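Local coordinates for ribosomal protein uL16 3-hydroxylase (Escherichia coli, PDB 4CCL), which catalyses the iron- and 2-oxoglutarate-dependent hydroxylation of an arginine side chain in ribosomal protein uL16, acting as a homodimer, at residues Gly120-His125 / Pro157-Val162; His125-Asp130 / Phe185-Tyr190. All blocks are in the same frame, centred on the assembly; numbering follows the deposited sequence.

Contact 1: Gly120-His125 / Pro157-Val162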
ATOM      1  N   GLY B 120     -22.269 -29.847  20.604  1.00 65.77           N
ATOM      2  CA  GLY B 120     -22.093 -28.609  19.868  1.00 64.69           C
ATOM      3  C   GLY B 120     -20.697 -28.037  20.014  1.00 69.89           C
ATOM      4  O   GLY B 120     -20.096 -28.102  21.087  1.00 73.02           O
ATOM      5  N   GLY B 121     -20.180 -27.470  18.930  1.00 66.39           N
ATOM      6  CA  GLY B 121     -18.830 -26.943  18.934  1.00 56.84           C
ATOM      7  C   GLY B 121     -18.334 -26.555  17.556  1.00 64.86           C
ATOM      8  O   GLY B 121     -18.990 -26.821  16.551  1.00 74.10           O
ATOM      9  N   VAL B 122     -17.172 -25.915  17.511  1.00 66.41           N
ATOM     10  CA  VAL B 122     -16.634 -25.396  16.260  1.00 68.17           C
ATOM     11  C   VAL B 122     -15.630 -26.355  15.584  1.00 63.96           C
ATOM     12  O   VAL B 122     -15.188 -26.121  14.454  1.00 67.47           O
ATOM     13  CB  VAL B 122     -16.057 -23.971  16.493  1.00 67.96           C
ATOM     14  CG1 VAL B 122     -14.540 -23.934  16.347  1.00 66.09           C
ATOM     15  CG2 VAL B 122     -16.745 -22.956  15.587  1.00 66.93           C
ATOM     16  N   GLY B 123     -15.326 -27.465  16.254  1.00 64.27           N
ATOM     17  CA  GLY B 123     -14.348 -28.423  15.754  1.00 55.86           C
ATOM     18  C   GLY B 123     -12.929 -28.068  16.172  1.00 66.31           C
ATOM     19  O   GLY B 123     -12.721 -27.050  16.833  1.00 61.13           O
ATOM     20  N   PRO B 124     -11.939 -28.901  15.795  1.00 66.25           N
ATOM     21  CA  PRO B 124     -10.552 -28.548  16.118  1.00 63.78           C
ATOM     22  C   PRO B 124     -10.057 -27.412  15.234  1.00 67.76           C
ATOM     23  O   PRO B 124     -10.357 -27.412  14.043  1.00 72.71           O
ATOM     24  CB  PRO B 124      -9.765 -29.831  15.802  1.00 62.64           C
ATOM     25  CG  PRO B 124     -10.767 -30.832  15.274  1.00 65.30           C
ATOM     26  CD  PRO B 124     -12.013 -30.080  14.919  1.00 64.08           C
ATOM     27  N   HIS B 125      -9.306 -26.466  15.795  1.00 61.05           N
ATOM     28  CA  HIS B 125      -8.818 -25.338  15.002  1.00 68.73           C
ATOM     29  C   HIS B 125      -7.597 -24.625  15.582  1.00 71.11           C
ATOM     30  O   HIS B 125      -7.279 -24.761  16.764  1.00 66.68           O
ATOM     31  CB  HIS B 125      -9.944 -24.333  14.736  1.00 72.30           C
ATOM     32  CG  HIS B 125     -10.498 -23.701  15.973  1.00 71.77           C
ATOM     33  ND1 HIS B 125     -10.393 -22.351  16.228  1.00 70.03           N
ATOM     34  CD2 HIS B 125     -11.159 -24.235  17.028  1.00 72.71           C
ATOM     35  CE1 HIS B 125     -10.968 -22.079  17.387  1.00 72.62           C
ATOM     36  NE2 HIS B 125     -11.439 -23.202  17.892  1.00 74.74           N
ATOM     37  N   PRO B 157     -16.404 -24.270   3.301  1.00124.73           N
ATOM     38  CA  PRO B 157     -15.610 -23.122   2.846  1.00125.53           C
ATOM     39  C   PRO B 157     -15.512 -22.016   3.895  1.00124.86           C
ATOM     40  O   PRO B 157     -14.545 -21.256   3.903  1.00126.48           O
ATOM     41  CB  PRO B 157     -16.399 -22.616   1.637  1.00126.06           C
ATOM     42  CG  PRO B 157     -17.063 -23.828   1.102  1.00128.62           C
ATOM     43  CD  PRO B 157     -17.418 -24.664   2.308  1.00126.99           C
ATOM     44  N   ASP B 158     -16.509 -21.931   4.765  1.00121.36           N
ATOM     45  CA  ASP B 158     -16.572 -20.866   5.756  1.00115.74           C
ATOM     46  C   ASP B 158     -16.001 -21.269   7.112  1.00109.92           C
ATOM     47  O   ASP B 158     -16.042 -20.490   8.065  1.00107.35           O
ATOM     48  CB  ASP B 158     -18.014 -20.389   5.916  1.00119.99           C
ATOM     49  CG  ASP B 158     -18.110 -18.890   6.052  1.00126.45           C
ATOM     50  OD1 ASP B 158     -17.906 -18.187   5.040  1.00133.83           O
ATOM     51  OD2 ASP B 158     -18.380 -18.415   7.172  1.00124.49           O
ATOM     52  N   LEU B 159     -15.472 -22.485   7.196  1.00106.26           N
ATOM     53  CA  LEU B 159     -15.092 -23.063   8.478  1.00 96.75           C
ATOM     54  C   LEU B 159     -13.706 -23.714   8.427  1.00 91.67           C
ATOM     55  O   LEU B 159     -13.482 -24.652   7.662  1.00 92.85           O
ATOM     56  CB  LEU B 159     -16.166 -24.075   8.892  1.00 96.91           C
ATOM     57  CG  LEU B 159     -16.169 -24.812  10.233  1.00 93.99           C
ATOM     58  CD1 LEU B 159     -15.438 -26.141  10.126  1.00 92.95           C
ATOM     59  CD2 LEU B 159     -15.613 -23.950  11.356  1.00 90.27           C
ATOM     60  N   LEU B 160     -12.786 -23.219   9.255  1.00 91.78           N
ATOM     61  CA  LEU B 160     -11.412 -23.724   9.283  1.00 94.22           C
ATOM     62  C   LEU B 160     -11.187 -24.766  10.371  1.00 88.62           C
ATOM     63  O   LEU B 160     -11.587 -24.577  11.521  1.00 94.19           O
ATOM     64  CB  LEU B 160     -10.412 -22.581   9.475  1.00 96.77           C
ATOM     65  CG  LEU B 160      -9.702 -22.033   8.235  1.00 99.55           C
ATOM     66  CD1 LEU B 160      -9.028 -23.151   7.444  1.00 99.48           C
ATOM     67  CD2 LEU B 160     -10.679 -21.259   7.368  1.00103.38           C
ATOM     68  N   GLN B 161     -10.525 -25.858  10.001  1.00 82.06           N
ATOM     69  CA  GLN B 161     -10.217 -26.927  10.942  1.00 81.29           C
ATOM     70  C   GLN B 161      -8.855 -27.555  10.673  1.00 78.72           C
ATOM     71  O   GLN B 161      -8.264 -27.360   9.612  1.00 86.97           O
ATOM     72  CB  GLN B 161     -11.295 -28.012  10.907  1.00 88.06           C
ATOM     73  CG  GLN B 161     -12.578 -27.645  11.627  1.00 91.83           C
ATOM     74  CD  GLN B 161     -13.568 -28.793  11.678  1.00 98.15           C
ATOM     75  OE1 GLN B 161     -13.291 -29.887  11.192  1.00100.35           O
ATOM     76  NE2 GLN B 161     -14.731 -28.550  12.274  1.00 99.59           N
ATOM     77  N   VAL B 162      -8.361 -28.306  11.651  1.00 77.58           N
ATOM     78  CA  VAL B 162      -7.159 -29.102  11.463  1.00 81.20           C
ATOM     79  C   VAL B 162      -7.502 -30.574  11.646  1.00 81.39           C
ATOM     80  O   VAL B 162      -8.642 -30.918  11.960  1.00 81.09           O
ATOM     81  CB  VAL B 162      -6.062 -28.719  12.476  1.00 79.11           C
ATOM     82  CG1 VAL B 162      -5.634 -27.276  12.280  1.00 80.33           C
ATOM     83  CG2 VAL B 162      -6.551 -28.946  13.901  1.00 75.60           C
TER
HETATM   84  O   HOH W   1     -13.141 -23.659  13.452  1.00 64.55           O
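Pro-124 rests against Gln-161, the last residue of the short strand 159-161, and Val-162 just after it, presenting its ring to their side chains and its carbonyl to their backbone. The ring carbon CD lies 3.8 Å from the amide carbon CD of Gln-161, the two side chains slanting across one another, while CB on another part of the ring meets the methyl CG2 of Val-162 at 3.8 Å. That methyl is directed at the proline because, with chi1 at -63°, CG1 stands anti to the carbonyl carbon and CG2 falls between the two backbone branches. The amide N of Val-162 donates to Pro-124 O over 3.2 Å, arriving from well above the carbonyl plane. Gln-161 CA adds a CA-H...O contact to the same oxygen at 3.1 Å.

From there the Gln-161 side chain runs back along the loop. Its CG is anti to its own carbonyl carbon and the chain is extended beyond it (chi2 -175°), a reach that carries NE2 past Gly-123 CA to Val-122 O. This hydrogen bond is 3.3 Å long, with NE2 tilted out of the carbonyl plane. Water 1 donates to Leu-160 O at 2.6 Å and weakly to Val-122 O. Leu-159 CD2 meets Val-122 CG2 loosely at 4.5 Å, and His-125 CB lies 3.6 Å from Leu-160 O.

The loop between strands 108-116 and 131-135, tied in this way to segment 157-162, leads into the iron ligand His-125 within the JmjC domain. Around it, Val-54 of strand 51-57 packs on Val-122, Arg-52 and Val-63 on Leu-159, and Trp-61 of strand 60-65 on Gln-161; His-153 of strand 153-154 bonds to the Gln-161 backbone.

Contact 2: His125-Asp130 / Phe185-Tyr190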
ATOM      1  N   HIS B 125      -9.306 -26.466  15.795  1.00 61.05           N
ATOM      2  CA  HIS B 125      -8.818 -25.338  15.002  1.00 68.73           C
ATOM      3  C   HIS B 125      -7.597 -24.625  15.582  1.00 71.11           C
ATOM      4  O   HIS B 125      -7.279 -24.761  16.764  1.00 66.68           O
ATOM      5  CB  HIS B 125      -9.944 -24.333  14.736  1.00 72.30           C
ATOM      6  CG  HIS B 125     -10.498 -23.701  15.973  1.00 71.77           C
ATOM      7  ND1 HIS B 125     -10.393 -22.351  16.228  1.00 70.03           N
ATOM      8  CD2 HIS B 125     -11.159 -24.235  17.028  1.00 72.71           C
ATOM      9  CE1 HIS B 125     -10.968 -22.079  17.387  1.00 72.62           C
ATOM     10  NE2 HIS B 125     -11.439 -23.202  17.892  1.00 74.74           N
ATOM     11  N   LEU B 126      -6.929 -23.854  14.728  1.00 72.90           N
ATOM     12  CA  LEU B 126      -5.799 -23.023  15.122  1.00 70.03           C
ATOM     13  C   LEU B 126      -6.199 -21.551  15.099  1.00 76.23           C
ATOM     14  O   LEU B 126      -7.035 -21.141  14.294  1.00 80.56           O
ATOM     15  CB  LEU B 126      -4.620 -23.245  14.170  1.00 76.96           C
ATOM     16  CG  LEU B 126      -3.672 -24.395  14.506  1.00 78.35           C
ATOM     17  CD1 LEU B 126      -2.564 -24.503  13.479  1.00 81.00           C
ATOM     18  CD2 LEU B 126      -3.091 -24.181  15.881  1.00 77.26           C
ATOM     19  N   ASP B 127      -5.609 -20.765  15.992  1.00 80.87           N
ATOM     20  CA  ASP B 127      -5.773 -19.316  15.968  1.00 80.77           C
ATOM     21  C   ASP B 127      -4.405 -18.673  15.811  1.00 74.60           C
ATOM     22  O   ASP B 127      -3.389 -19.287  16.131  1.00 73.56           O
ATOM     23  CB  ASP B 127      -6.433 -18.811  17.255  1.00 83.55           C
ATOM     24  CG  ASP B 127      -7.919 -19.106  17.308  1.00 89.86           C
ATOM     25  OD1 ASP B 127      -8.486 -19.506  16.270  1.00 85.20           O
ATOM     26  OD2 ASP B 127      -8.521 -18.925  18.389  1.00 97.12           O
ATOM     27  N   GLN B 128      -4.370 -17.448  15.299  1.00 70.88           N
ATOM     28  CA  GLN B 128      -3.124 -16.690  15.256  1.00 67.08           C
ATOM     29  C   GLN B 128      -2.994 -15.766  16.460  1.00 58.67           C
ATOM     30  O   GLN B 128      -2.044 -14.989  16.559  1.00 63.73           O
ATOM     31  CB  GLN B 128      -2.976 -15.907  13.949  1.00 80.87           C
ATOM     32  CG  GLN B 128      -2.562 -16.761  12.759  1.00 87.52           C
ATOM     33  CD  GLN B 128      -1.335 -17.615  13.041  1.00 98.92           C
ATOM     34  OE1 GLN B 128      -1.286 -18.786  12.666  1.00103.40           O
ATOM     35  NE2 GLN B 128      -0.337 -17.031  13.700  1.00102.04           N
ATOM     36  N   TYR B 129      -3.955 -15.850  17.373  1.00 54.79           N
ATOM     37  CA  TYR B 129      -3.988 -14.940  18.509  1.00 49.85           C
ATOM     38  C   TYR B 129      -4.174 -15.646  19.850  1.00 51.30           C
ATOM     39  O   TYR B 129      -4.663 -16.776  19.912  1.00 56.34           O
ATOM     40  CB  TYR B 129      -5.103 -13.916  18.314  1.00 48.69           C
ATOM     41  CG  TYR B 129      -5.115 -13.292  16.937  1.00 57.59           C
ATOM     42  CD1 TYR B 129      -4.272 -12.233  16.628  1.00 50.21           C
ATOM     43  CD2 TYR B 129      -5.967 -13.766  15.945  1.00 62.91           C
ATOM     44  CE1 TYR B 129      -4.279 -11.662  15.368  1.00 54.14           C
ATOM     45  CE2 TYR B 129      -5.981 -13.204  14.688  1.00 63.04           C
ATOM     46  CZ  TYR B 129      -5.135 -12.153  14.403  1.00 61.53           C
ATOM     47  OH  TYR B 129      -5.151 -11.592  13.149  1.00 63.18           O
ATOM     48  N   ASP B 130      -3.777 -14.961  20.919  1.00 48.21           N
ATOM     49  CA  ASP B 130      -3.997 -15.443  22.273  1.00 48.21           C
ATOM     50  C   ASP B 130      -5.483 -15.362  22.589  1.00 50.62           C
ATOM     51  O   ASP B 130      -6.194 -14.514  22.050  1.00 55.08           O
ATOM     52  CB  ASP B 130      -3.221 -14.587  23.272  1.00 42.59           C
ATOM     53  CG  ASP B 130      -1.751 -14.475  22.926  1.00 49.52           C
ATOM     54  OD1 ASP B 130      -1.400 -13.612  22.090  1.00 53.90           O
ATOM     55  OD2 ASP B 130      -0.947 -15.252  23.486  1.00 47.03           O
ATOM     56  N   PHE B 185      -1.416 -23.187  19.037  1.00 53.41           N
ATOM     57  CA  PHE B 185      -1.813 -24.424  19.700  1.00 50.22           C
ATOM     58  C   PHE B 185      -3.194 -24.869  19.242  1.00 51.37           C
ATOM     59  O   PHE B 185      -4.180 -24.171  19.469  1.00 52.58           O
ATOM     60  CB  PHE B 185      -1.797 -24.253  21.223  1.00 47.01           C
ATOM     61  CG  PHE B 185      -0.417 -24.131  21.803  1.00 48.96           C
ATOM     62  CD1 PHE B 185       0.252 -22.920  21.777  1.00 44.57           C
ATOM     63  CD2 PHE B 185       0.211 -25.227  22.373  1.00 50.45           C
ATOM     64  CE1 PHE B 185       1.521 -22.801  22.308  1.00 42.13           C
ATOM     65  CE2 PHE B 185       1.483 -25.115  22.907  1.00 47.69           C
ATOM     66  CZ  PHE B 185       2.138 -23.899  22.874  1.00 43.28           C
ATOM     67  N   PRO B 186      -3.270 -26.038  18.592  1.00 46.67           N
ATOM     68  CA  PRO B 186      -4.565 -26.552  18.141  1.00 48.18           C
ATOM     69  C   PRO B 186      -5.453 -26.875  19.327  1.00 51.22           C
ATOM     70  O   PRO B 186      -4.993 -27.461  20.309  1.00 53.04           O
ATOM     71  CB  PRO B 186      -4.193 -27.831  17.387  1.00 48.35           C
ATOM     72  CG  PRO B 186      -2.889 -28.241  17.964  1.00 50.42           C
ATOM     73  CD  PRO B 186      -2.169 -26.965  18.285  1.00 47.59           C
ATOM     74  N   HIS B 187      -6.715 -26.481  19.240  1.00 53.81           N
ATOM     75  CA  HIS B 187      -7.648 -26.726  20.323  1.00 55.76           C
ATOM     76  C   HIS B 187      -9.040 -27.031  19.796  1.00 50.58           C
ATOM     77  O   HIS B 187      -9.416 -26.611  18.702  1.00 52.55           O
ATOM     78  CB  HIS B 187      -7.691 -25.534  21.278  1.00 57.15           C
ATOM     79  CG  HIS B 187      -7.953 -24.229  20.599  1.00 55.45           C
ATOM     80  ND1 HIS B 187      -6.948 -23.452  20.067  1.00 56.22           N
ATOM     81  CD2 HIS B 187      -9.109 -23.561  20.364  1.00 55.25           C
ATOM     82  CE1 HIS B 187      -7.469 -22.362  19.533  1.00 59.65           C
ATOM     83  NE2 HIS B 187      -8.781 -22.406  19.700  1.00 60.32           N
ATOM     84  N   GLU B 188      -9.794 -27.782  20.584  1.00 51.18           N
ATOM     85  CA  GLU B 188     -11.156 -28.132  20.239  1.00 57.16           C
ATOM     86  C   GLU B 188     -11.922 -28.250  21.536  1.00 57.24           C
ATOM     87  O   GLU B 188     -11.375 -28.693  22.536  1.00 60.13           O
ATOM     88  CB  GLU B 188     -11.186 -29.473  19.512  1.00 68.10           C
ATOM     89  CG  GLU B 188     -12.583 -29.980  19.205  1.00 74.23           C
ATOM     90  CD  GLU B 188     -12.580 -31.324  18.509  1.00 78.50           C
ATOM     91  OE1 GLU B 188     -11.599 -32.079  18.674  1.00 76.84           O
ATOM     92  OE2 GLU B 188     -13.558 -31.620  17.792  1.00 81.72           O
ATOM     93  N   GLY B 189     -13.191 -27.874  21.529  1.00 55.37           N
ATOM     94  CA  GLY B 189     -13.998 -28.101  22.703  1.00 60.06           C
ATOM     95  C   GLY B 189     -15.453 -28.264  22.349  1.00 60.06           C
ATOM     96  O   GLY B 189     -15.921 -27.732  21.342  1.00 54.08           O
ATOM     97  N   TYR B 190     -16.179 -28.980  23.198  1.00 58.31           N
ATOM     98  CA  TYR B 190     -17.570 -29.288  22.902  1.00 61.52           C
ATOM     99  C   TYR B 190     -18.395 -29.450  24.169  1.00 62.83           C
ATOM    100  O   TYR B 190     -17.887 -29.875  25.205  1.00 63.06           O
ATOM    101  CB  TYR B 190     -17.691 -30.517  21.988  1.00 63.91           C
ATOM    102  CG  TYR B 190     -17.277 -31.837  22.609  1.00 73.02           C
ATOM    103  CD1 TYR B 190     -18.180 -32.590  23.352  1.00 71.50           C
ATOM    104  CD2 TYR B 190     -15.993 -32.342  22.432  1.00 74.00           C
ATOM    105  CE1 TYR B 190     -17.813 -33.797  23.914  1.00 76.21           C
ATOM    106  CE2 TYR B 190     -15.618 -33.555  22.991  1.00 69.57           C
ATOM    107  CZ  TYR B 190     -16.532 -34.275  23.732  1.00 76.08           C
ATOM    108  OH  TYR B 190     -16.173 -35.479  24.293  1.00 78.40           O
TER
HETATM  109  O   HOH W   2      -4.272 -21.721  18.862  1.00 44.59           O
HETATM  110  O   HOH W   3     -10.625 -20.122  19.708  1.00 63.43           O
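His-187 turns an edge of its imidazole toward one face of the His-125 ring, an edge-to-face pair with centroids 4.2 Å apart and planes at 65°. Its chi1 of 53° sets CG between the backbone N and the carbonyl carbon, bringing the NE2 end over the face near CE1 and NE2 of His-125. The two backbones form an antiparallel hydrogen-bonded pair: His-125 N donates to His-187 O at 2.9 Å, and His-187 N returns a bond to His-125 O at 3.1 Å. His-125 O also lies over a face of the His-187 ring.

ND1 of His-187 gives a hydrogen bond of 2.9 Å to Phe-185 O, in the carbonyl plane and close to the ring plane, which fixes the imidazole's rotation and turns NE2 toward water 3. This water lies 2.9 Å from NE2 and donates to Asp-127 OD2 at 2.8 Å. The Asp-127 carboxylate stands at the ring edge, its plane turned 78° from that of His-187; its OD1 accepts a weak 3.4 Å bond from His-125 ND1. Leu-126 CD2 rests on the Phe-185/Pro-186 peptide link and meets Pro-186 CD at 3.8 Å.

His-125, Asp-127 and His-187 are the residues that bind the enzyme's catalytic iron, the His-X-Asp...His facial triad of 2-oxoglutarate oxygenases, carried on the JmjC double-stranded beta-helix.

Overall arrangement
Contacts 1 and 2 share His-125, and their centres are about 9 Å apart. Their segments alternate along the chain: 120-125 runs directly into 125-130, and 157-162 precedes 185-190. They also touch directly, with Pro-124 CA 3.6 Å from Glu-188 CB and Val-162 CG1 4.1 Å from Leu-126 CG. Contact 2 assembles the iron-binding residues, whereas contact 1 joins the loop leading into them to segment 157-162. Arg-140 and Ser-114, inferred to bind substrate, have side chains about 8 and 9 Å from that of His-125. Bound sulfate, probably from the crystallisation liquor, lies about 4 Å from the Val-122 side chain and about 5 Å from that of His-125.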